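Long-range contacts in aromatic-amino-acid aminotransferase (Burkholderia pseudomallei, PDB 4F4E), which probably catalyses the pyridoxal-phosphate-dependent transfer of amino groups between aromatic amino acids such as tyrosine and 2-oxoglutarate: residues 96-101 / 118-123; 233-238 / 249-254; 274-279 / 310-315. One frame throughout, in Å; residues are numbered along the deposited sequence.

Interaction 1 (96-101 / 118-123); sequences AYDASV and VVTAQA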
loop_
_atom_site.group_PDB
_atom_site.type_symbol
_atom_site.label_atom_id
_atom_site.label_comp_id
_atom_site.label_asym_id
_atom_site.label_seq_id
_atom_site.Cartn_x
_atom_site.Cartn_y
_atom_site.Cartn_z
ATOM N N ALA A 96 -4.917 13.788 -11.648
ATOM C CA ALA A 96 -5.040 15.184 -11.196
ATOM C C ALA A 96 -4.272 15.383 -9.890
ATOM O O ALA A 96 -3.756 16.484 -9.644
ATOM C CB ALA A 96 -6.528 15.568 -10.976
ATOM N N TYR A 97 -4.285 14.362 -9.024
ATOM C CA TYR A 97 -3.525 14.401 -7.759
ATOM C C TYR A 97 -2.040 14.482 -8.084
ATOM O O TYR A 97 -1.337 15.348 -7.552
ATOM C CB TYR A 97 -3.781 13.132 -6.922
ATOM C CG TYR A 97 -2.855 12.885 -5.762
ATOM C CD1 TYR A 97 -3.146 13.380 -4.489
ATOM C CD2 TYR A 97 -1.737 12.106 -5.900
ATOM C CE1 TYR A 97 -2.296 13.133 -3.432
ATOM C CE2 TYR A 97 -0.883 11.873 -4.863
ATOM C CZ TYR A 97 -1.179 12.361 -3.601
ATOM O OH TYR A 97 -0.354 12.063 -2.536
ATOM N N ASP A 98 -1.595 13.626 -8.998
ATOM C CA ASP A 98 -0.202 13.596 -9.381
ATOM C C ASP A 98 0.218 14.959 -9.896
ATOM O O ASP A 98 1.256 15.463 -9.538
ATOM C CB ASP A 98 0.067 12.543 -10.452
ATOM C CG ASP A 98 -0.087 11.134 -9.960
ATOM O OD1 ASP A 98 0.059 10.920 -8.761
ATOM O OD2 ASP A 98 -0.354 10.216 -10.799
ATOM N N ALA A 99 -0.600 15.574 -10.747
ATOM C CA ALA A 99 -0.301 16.914 -11.260
ATOM C C ALA A 99 -0.271 17.994 -10.197
ATOM O O ALA A 99 0.577 18.867 -10.251
ATOM C CB ALA A 99 -1.307 17.296 -12.348
ATOM N N SER A 100 -1.218 17.970 -9.271
ATOM C CA SER A 100 -1.252 18.945 -8.173
ATOM C C SER A 100 -0.067 18.797 -7.245
ATOM O O SER A 100 0.459 19.797 -6.717
ATOM C CB SER A 100 -2.548 18.789 -7.349
ATOM O OG SER A 100 -3.673 19.175 -8.084
ATOM N N VAL A 101 0.367 17.558 -7.000
ATOM C CA VAL A 101 1.562 17.339 -6.160
ATOM C C VAL A 101 2.771 18.000 -6.797
ATOM O O VAL A 101 3.556 18.642 -6.112
ATOM C CB VAL A 101 1.811 15.832 -5.929
ATOM C CG1 VAL A 101 3.276 15.525 -5.533
ATOM C CG2 VAL A 101 0.795 15.249 -4.937
ATOM N N VAL A 118 8.954 15.734 -15.383
ATOM C CA VAL A 118 8.699 15.232 -14.030
ATOM C C VAL A 118 7.689 14.099 -14.057
ATOM O O VAL A 118 6.611 14.215 -14.663
ATOM C CB VAL A 118 8.176 16.343 -13.099
ATOM C CG1 VAL A 118 8.180 15.885 -11.631
ATOM C CG2 VAL A 118 9.004 17.610 -13.309
ATOM N N VAL A 119 8.057 13.015 -13.396
ATOM C CA VAL A 119 7.231 11.837 -13.201
ATOM C C VAL A 119 6.769 11.847 -11.766
ATOM O O VAL A 119 7.591 11.982 -10.870
ATOM C CB VAL A 119 8.096 10.563 -13.433
ATOM C CG1 VAL A 119 7.309 9.315 -13.059
ATOM C CG2 VAL A 119 8.581 10.501 -14.882
ATOM N N THR A 120 5.467 11.730 -11.549
ATOM C CA THR A 120 4.887 11.604 -10.221
ATOM C C THR A 120 3.905 10.472 -10.139
ATOM O O THR A 120 2.967 10.394 -10.957
ATOM C CB THR A 120 4.208 12.911 -9.782
ATOM O OG1 THR A 120 5.197 13.953 -9.758
ATOM C CG2 THR A 120 3.583 12.757 -8.395
ATOM N N ALA A 121 4.125 9.552 -9.186
ATOM C CA ALA A 121 3.204 8.452 -8.928
ATOM C C ALA A 121 2.694 8.589 -7.483
ATOM O O ALA A 121 3.473 8.749 -6.554
ATOM C CB ALA A 121 3.868 7.068 -9.094
ATOM N N GLN A 122 1.384 8.518 -7.323
ATOM C CA GLN A 122 0.777 8.447 -6.035
ATOM C C GLN A 122 1.320 7.251 -5.296
ATOM O O GLN A 122 1.601 6.218 -5.887
ATOM C CB GLN A 122 -0.755 8.330 -6.199
ATOM C CG GLN A 122 -1.574 8.344 -4.915
ATOM C CD GLN A 122 -3.023 8.089 -5.190
ATOM O OE1 GLN A 122 -3.516 8.397 -6.271
ATOM N NE2 GLN A 122 -3.725 7.533 -4.204
ATOM N N ALA A 123 1.465 7.395 -3.990
ATOM C CA ALA A 123 2.131 6.384 -3.177
ATOM C C ALA A 123 1.469 6.223 -1.816
ATOM O O ALA A 123 0.732 7.111 -1.367
ATOM C CB ALA A 123 3.639 6.766 -3.012
#

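Interaction 2 (233-238 / 249-254); sequences LDIAYQ and AAVRLF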
loop_
_atom_site.group_PDB
_atom_site.type_symbol
_atom_site.label_atom_id
_atom_site.label_comp_id
_atom_site.label_asym_id
_atom_site.label_seq_id
_atom_site.Cartn_x
_atom_site.Cartn_y
_atom_site.Cartn_z
ATOM N N LEU A 233 15.231 13.451 -1.929
ATOM C CA LEU A 233 14.649 14.381 -0.961
ATOM C C LEU A 233 13.420 13.732 -0.322
ATOM O O LEU A 233 12.619 13.064 -0.999
ATOM C CB LEU A 233 14.303 15.715 -1.637
ATOM C CG LEU A 233 15.529 16.545 -2.038
ATOM C CD1 LEU A 233 15.178 17.503 -3.151
ATOM C CD2 LEU A 233 16.062 17.321 -0.827
ATOM N N ASP A 234 13.269 13.917 0.987
ATOM C CA ASP A 234 12.124 13.420 1.756
ATOM C C ASP A 234 11.481 14.642 2.400
ATOM O O ASP A 234 12.077 15.312 3.275
ATOM C CB ASP A 234 12.605 12.462 2.836
ATOM C CG ASP A 234 11.479 11.867 3.667
ATOM O OD1 ASP A 234 10.354 12.440 3.701
ATOM O OD2 ASP A 234 11.722 10.814 4.323
ATOM N N ILE A 235 10.312 14.997 1.861
ATOM C CA ILE A 235 9.542 16.194 2.267
ATOM C C ILE A 235 8.199 15.772 2.875
ATOM O O ILE A 235 7.172 15.630 2.203
ATOM C CB ILE A 235 9.426 17.226 1.118
ATOM C CG1 ILE A 235 8.814 18.554 1.607
ATOM C CG2 ILE A 235 8.720 16.624 -0.125
ATOM C CD1 ILE A 235 8.932 19.712 0.573
ATOM N N ALA A 236 8.244 15.512 4.178
ATOM C CA ALA A 236 7.103 15.019 4.922
ATOM C C ALA A 236 6.379 16.134 5.695
ATOM O O ALA A 236 5.331 15.890 6.261
ATOM C CB ALA A 236 7.548 13.925 5.873
ATOM N N TYR A 237 6.969 17.340 5.732
ATOM C CA TYR A 237 6.449 18.423 6.562
ATOM C C TYR A 237 6.325 19.760 5.826
ATOM O O TYR A 237 6.530 20.803 6.407
ATOM C CB TYR A 237 7.322 18.598 7.824
ATOM C CG TYR A 237 7.395 17.362 8.662
ATOM C CD1 TYR A 237 6.403 17.067 9.607
ATOM C CD2 TYR A 237 8.495 16.491 8.565
ATOM C CE1 TYR A 237 6.494 15.920 10.374
ATOM C CE2 TYR A 237 8.556 15.340 9.296
ATOM C CZ TYR A 237 7.569 15.070 10.220
ATOM O OH TYR A 237 7.637 13.927 10.966
ATOM N N GLN A 238 5.945 19.728 4.546
ATOM C CA GLN A 238 5.797 20.945 3.781
ATOM C C GLN A 238 4.677 21.760 4.402
ATOM O O GLN A 238 3.541 21.331 4.411
ATOM C CB GLN A 238 5.482 20.676 2.306
ATOM C CG GLN A 238 5.487 21.946 1.467
ATOM C CD GLN A 238 5.264 21.682 -0.016
ATOM O OE1 GLN A 238 5.003 20.524 -0.439
ATOM N NE2 GLN A 238 5.348 22.720 -0.797
ATOM N N ALA A 249 11.811 24.821 -0.736
ATOM C CA ALA A 249 13.005 25.472 -1.328
ATOM C C ALA A 249 14.078 24.482 -1.733
ATOM O O ALA A 249 14.611 24.552 -2.825
ATOM C CB ALA A 249 13.549 26.536 -0.388
ATOM N N ALA A 250 14.377 23.542 -0.859
ATOM C CA ALA A 250 15.423 22.560 -1.124
ATOM C C ALA A 250 15.114 21.713 -2.339
ATOM O O ALA A 250 15.997 21.435 -3.143
ATOM C CB ALA A 250 15.665 21.680 0.102
ATOM N N VAL A 251 13.834 21.327 -2.507
ATOM C CA VAL A 251 13.431 20.527 -3.659
ATOM C C VAL A 251 13.648 21.343 -4.942
ATOM O O VAL A 251 14.244 20.859 -5.907
ATOM C CB VAL A 251 11.945 20.073 -3.527
ATOM C CG1 VAL A 251 11.477 19.395 -4.792
ATOM C CG2 VAL A 251 11.739 19.195 -2.298
ATOM N N ARG A 252 13.271 22.633 -4.907
ATOM C CA ARG A 252 13.386 23.526 -6.049
ATOM C C ARG A 252 14.826 23.855 -6.444
ATOM O O ARG A 252 15.105 23.989 -7.647
ATOM C CB ARG A 252 12.564 24.801 -5.797
ATOM C CG ARG A 252 11.075 24.422 -5.668
ATOM C CD ARG A 252 10.143 25.603 -5.471
ATOM N NE ARG A 252 8.798 25.102 -5.107
ATOM C CZ ARG A 252 7.711 25.862 -4.901
ATOM N NH1 ARG A 252 7.738 27.163 -5.051
ATOM N NH2 ARG A 252 6.558 25.311 -4.581
ATOM N N LEU A 253 15.716 23.925 -5.448
ATOM C CA LEU A 253 17.154 24.156 -5.679
ATOM C C LEU A 253 17.742 23.000 -6.471
ATOM O O LEU A 253 18.531 23.223 -7.388
ATOM C CB LEU A 253 17.924 24.320 -4.351
ATOM C CG LEU A 253 17.763 25.691 -3.681
ATOM C CD1 LEU A 253 18.254 25.793 -2.205
ATOM C CD2 LEU A 253 18.468 26.732 -4.530
ATOM N N PHE A 254 17.345 21.774 -6.109
ATOM C CA PHE A 254 17.803 20.584 -6.848
ATOM C C PHE A 254 17.186 20.557 -8.237
ATOM O O PHE A 254 17.864 20.207 -9.211
ATOM C CB PHE A 254 17.520 19.277 -6.109
ATOM C CG PHE A 254 18.522 18.972 -5.016
ATOM C CD1 PHE A 254 19.682 18.345 -5.309
ATOM C CD2 PHE A 254 18.267 19.320 -3.727
ATOM C CE1 PHE A 254 20.597 18.062 -4.324
ATOM C CE2 PHE A 254 19.181 19.041 -2.717
ATOM C CZ PHE A 254 20.358 18.410 -3.035
#

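Interaction 3 (274-279 / 310-315); sequences YGERVG and PTHGGA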
loop_
_atom_site.group_PDB
_atom_site.type_symbol
_atom_site.label_atom_id
_atom_site.label_comp_id
_atom_site.label_asym_id
_atom_site.label_seq_id
_atom_site.Cartn_x
_atom_site.Cartn_y
_atom_site.Cartn_z
ATOM N N TYR A 274 -2.626 10.848 8.225
ATOM C CA TYR A 274 -1.740 9.710 8.548
ATOM C C TYR A 274 -2.288 8.357 8.092
ATOM O O TYR A 274 -1.657 7.619 7.332
ATOM C CB TYR A 274 -1.493 9.657 10.064
ATOM C CG TYR A 274 -1.065 10.959 10.698
ATOM C CD1 TYR A 274 0.282 11.302 10.810
ATOM C CD2 TYR A 274 -2.002 11.868 11.199
ATOM C CE1 TYR A 274 0.667 12.535 11.375
ATOM C CE2 TYR A 274 -1.599 13.083 11.767
ATOM C CZ TYR A 274 -0.268 13.382 11.871
ATOM O OH TYR A 274 0.114 14.604 12.444
ATOM N N GLY A 275 -3.485 8.045 8.555
ATOM C CA GLY A 275 -4.064 6.712 8.373
ATOM C C GLY A 275 -4.720 6.439 7.025
ATOM O O GLY A 275 -5.191 5.330 6.814
ATOM N N GLU A 276 -4.748 7.414 6.109
ATOM C CA GLU A 276 -5.212 7.181 4.715
ATOM C C GLU A 276 -4.056 6.926 3.719
ATOM O O GLU A 276 -4.311 6.517 2.579
ATOM C CB GLU A 276 -6.114 8.311 4.212
ATOM C CG GLU A 276 -7.359 8.541 5.059
ATOM C CD GLU A 276 -8.392 7.424 5.057
ATOM O OE1 GLU A 276 -8.089 6.251 4.651
ATOM O OE2 GLU A 276 -9.499 7.722 5.576
ATOM N N ARG A 277 -2.805 7.144 4.154
ATOM C CA ARG A 277 -1.590 6.721 3.432
ATOM C C ARG A 277 -1.497 7.454 2.074
ATOM O O ARG A 277 -1.585 6.838 1.013
ATOM C CB ARG A 277 -1.523 5.215 3.206
ATOM C CG ARG A 277 -1.905 4.350 4.427
ATOM C CD ARG A 277 -1.100 4.661 5.671
ATOM N NE ARG A 277 0.327 4.578 5.457
ATOM C CZ ARG A 277 1.215 5.565 5.616
ATOM N NH1 ARG A 277 0.872 6.802 5.992
ATOM N NH2 ARG A 277 2.500 5.312 5.357
ATOM N N VAL A 278 -1.358 8.762 2.146
ATOM C CA VAL A 278 -1.387 9.645 0.977
ATOM C C VAL A 278 -0.032 10.349 0.831
ATOM O O VAL A 278 0.322 11.207 1.634
ATOM C CB VAL A 278 -2.497 10.714 1.144
ATOM C CG1 VAL A 278 -2.751 11.415 -0.195
ATOM C CG2 VAL A 278 -3.765 10.095 1.661
ATOM N N GLY A 279 0.755 9.914 -0.161
ATOM C CA GLY A 279 2.015 10.510 -0.526
ATOM C C GLY A 279 2.280 10.341 -2.006
ATOM O O GLY A 279 1.365 10.039 -2.804
ATOM N N PRO A 310 -4.785 3.228 -3.020
ATOM C CA PRO A 310 -6.133 3.485 -2.540
ATOM C C PRO A 310 -6.637 4.842 -2.954
ATOM O O PRO A 310 -5.849 5.769 -3.232
ATOM C CB PRO A 310 -5.977 3.393 -1.008
ATOM C CG PRO A 310 -4.569 3.780 -0.752
ATOM C CD PRO A 310 -3.799 3.268 -1.937
ATOM N N THR A 311 -7.949 4.979 -2.990
ATOM C CA THR A 311 -8.590 6.133 -3.590
ATOM C C THR A 311 -8.870 7.247 -2.590
ATOM O O THR A 311 -8.588 8.420 -2.877
ATOM C CB THR A 311 -9.916 5.747 -4.287
ATOM O OG1 THR A 311 -9.635 4.844 -5.357
ATOM C CG2 THR A 311 -10.597 7.000 -4.974
ATOM N N HIS A 312 -9.423 6.898 -1.429
ATOM C CA HIS A 312 -10.031 7.894 -0.596
ATOM C C HIS A 312 -9.128 9.093 -0.266
ATOM O O HIS A 312 -9.504 10.261 -0.521
ATOM C CB HIS A 312 -10.554 7.273 0.682
ATOM C CG HIS A 312 -11.426 8.229 1.461
ATOM N ND1 HIS A 312 -12.619 8.625 0.997
ATOM C CD2 HIS A 312 -11.200 8.914 2.650
ATOM C CE1 HIS A 312 -13.180 9.507 1.889
ATOM N NE2 HIS A 312 -12.308 9.695 2.894
ATOM N N GLY A 313 -7.984 8.816 0.353
ATOM C CA GLY A 313 -7.077 9.874 0.771
ATOM C C GLY A 313 -6.615 10.774 -0.371
ATOM O O GLY A 313 -6.670 12.022 -0.293
ATOM N N GLY A 314 -6.077 10.160 -1.403
ATOM C CA GLY A 314 -5.667 10.920 -2.583
ATOM C C GLY A 314 -6.754 11.748 -3.226
ATOM O O GLY A 314 -6.509 12.868 -3.638
ATOM N N ALA A 315 -7.961 11.199 -3.296
ATOM C CA ALA A 315 -9.080 11.918 -3.875
ATOM C C ALA A 315 -9.426 13.171 -3.066
ATOM O O ALA A 315 -9.747 14.208 -3.624
ATOM C CB ALA A 315 -10.287 11.027 -4.020
HETATM O O HOH W 1 -6.486 6.440 1.032
#

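Interaction 1 (96-101 / 118-123)
Asp98 and Tyr97 press from helix 96-101 onto strand 118-123, the carboxylate against the backbone and the ring against the Gln122 side chain. OD1 of Asp98 comes to 3.1 Å from Gln122 N, whereas its CG lies 3.3 Å from Thr120 O, so the carboxylate sits against the peptides between these two residues. Beside it a chi1 of 167° carries the ring of Tyr97 out toward the strand, where it meets the aliphatic part of Gln122 obliquely, CE2 being 3.6 Å from Gln122 CG; the amide beyond is held through OE1 by Ile94 N. Val101 CG2 lies above one face of the same ring, offset toward its rim. The strand is an outer one, within this chain, of the mixed sheet in the large, cofactor-binding domain of a class I aminotransferase, and the helix crosses it at 120°, with axes 7.8 Å apart. Toward Val101 the packing slackens to one methyl pair, CG1 against Thr120 CG2 at 4.0 Å, while Thr120 OG1 turns to Ser282 and Gln102. The far side of the helix is the solvent side: Ala96 and Ala99 are exposed there, and Ser100 is partly so.

Interaction 2 (233-238 / 249-254)
The carbonyl oxygen of Leu104 is gripped from both segments at once, by Gln238 NE2 and by Arg252 NH2, which ties the end of 233-238 to helix 249-254 through a third element. Arg252 is held further by Leu105 O, which takes its NE, and by a salt bridge from NH1 to Glu245.

Between the segments themselves the contact is apolar. Ile235 meets Val251 through an extended chain (chi2 169°) that carries CD1 out to 4.0 Å from Val251 CG2, the two side chains crossing at about a right angle. Leu233, two residues earlier on the strand, has two conformers, and its contacts as given hold for one of them alone, so they are less certain than that of Ile235. In this conformer CD1 lies 3.5 Å from Val251 CA and 3.6 Å from Phe254 CD2, meeting the phenyl ring obliquely, and Val251 CG2 closes against CD1 at 3.9 Å. CG2 of Val251 is then shared by both strand residues.

Asp234, between them, points away from the helix, and its OD2 bonds His156 while lying close to N1 of the modified Lys269. Strand and helix run nearly antiparallel, at 151° with axes 9.5 Å apart, as the first two elements of a beta-alpha-beta crossover. Strand 261-266 completes that unit beside Leu233 and Ile235, Trp217 of helix 214-227 packs on Ala250 and Phe254, and helix 95-106 brings Leu105 and Leu106 against Ile235 and Val251.

Interaction 3 (274-279 / 310-315)
Glu276 meets segment 310-315 first through its CB, 3.9 Å from Gly313 CA. From there the chain bends at chi2 (-67°), which swings the carboxylate round to the His312 ring. CD lies 4.0 Å from His312 CD2, and at the tip OE2 comes to 3.6 Å from the same carbon, carboxylate and ring planes being 59° apart. Both oxygens have polar partners on the second subunit: OE2 forms a salt bridge with Arg86 of that chain, and OE1 accepts from its His312 N. The histidine ring of the same chain as Glu276 gives its NE2 to Glu76 instead.

Val278 packs beside the glycines. CG2 lies only 3.4 Å from Gly313 CA, tighter than usual for two carbons, and CG1 is 3.8 Å from Gly314 N; because Gly313 and Gly314 carry no side chains, the valine sits directly on the backbone. A water bridges the same two segments, donating to Glu276 O at 2.7 Å and accepting from Gly313 N at 2.9 Å, so it satisfies the Gly313 amide.

The backbone of Arg277 takes the left-handed conformation, and the end of its side chain leads away from segment 310-315. Its NH1 donates to Tyr274 O (3.0 Å, 154° at the hydrogen), close to the guanidinium plane, which helps fix the group while NH2 bonds both OP1 of the modified Lys269 and Tyr306 O of the second subunit. Cofactor phosphate and subunit interface meet here, as in the dimeric class I aminotransferases, whose active sites lie at the junction of two chains.

All three interactions reach the same mixed sheet. Interactions 1 and 3, with centres 13 Å apart, touch directly: Gly279 O accepts from Ala123 N of the neighbouring strand (2.9 Å) and from Tyr97 OH of helix 95-106 (2.7 Å). Interaction 2 stands apart, its centre 15 Å from that of interaction 1 and 20 Å from that of interaction 3, with nearest atoms about 6 and 7 Å away, yet helix 95-106 packs on it and so leads from one to the other. The cofactor on Lys269 joins interactions 2 and 3: segment 233-238 serves its ring end, where Tyr237 bonds O3, whereas 274-279 serves its phosphate.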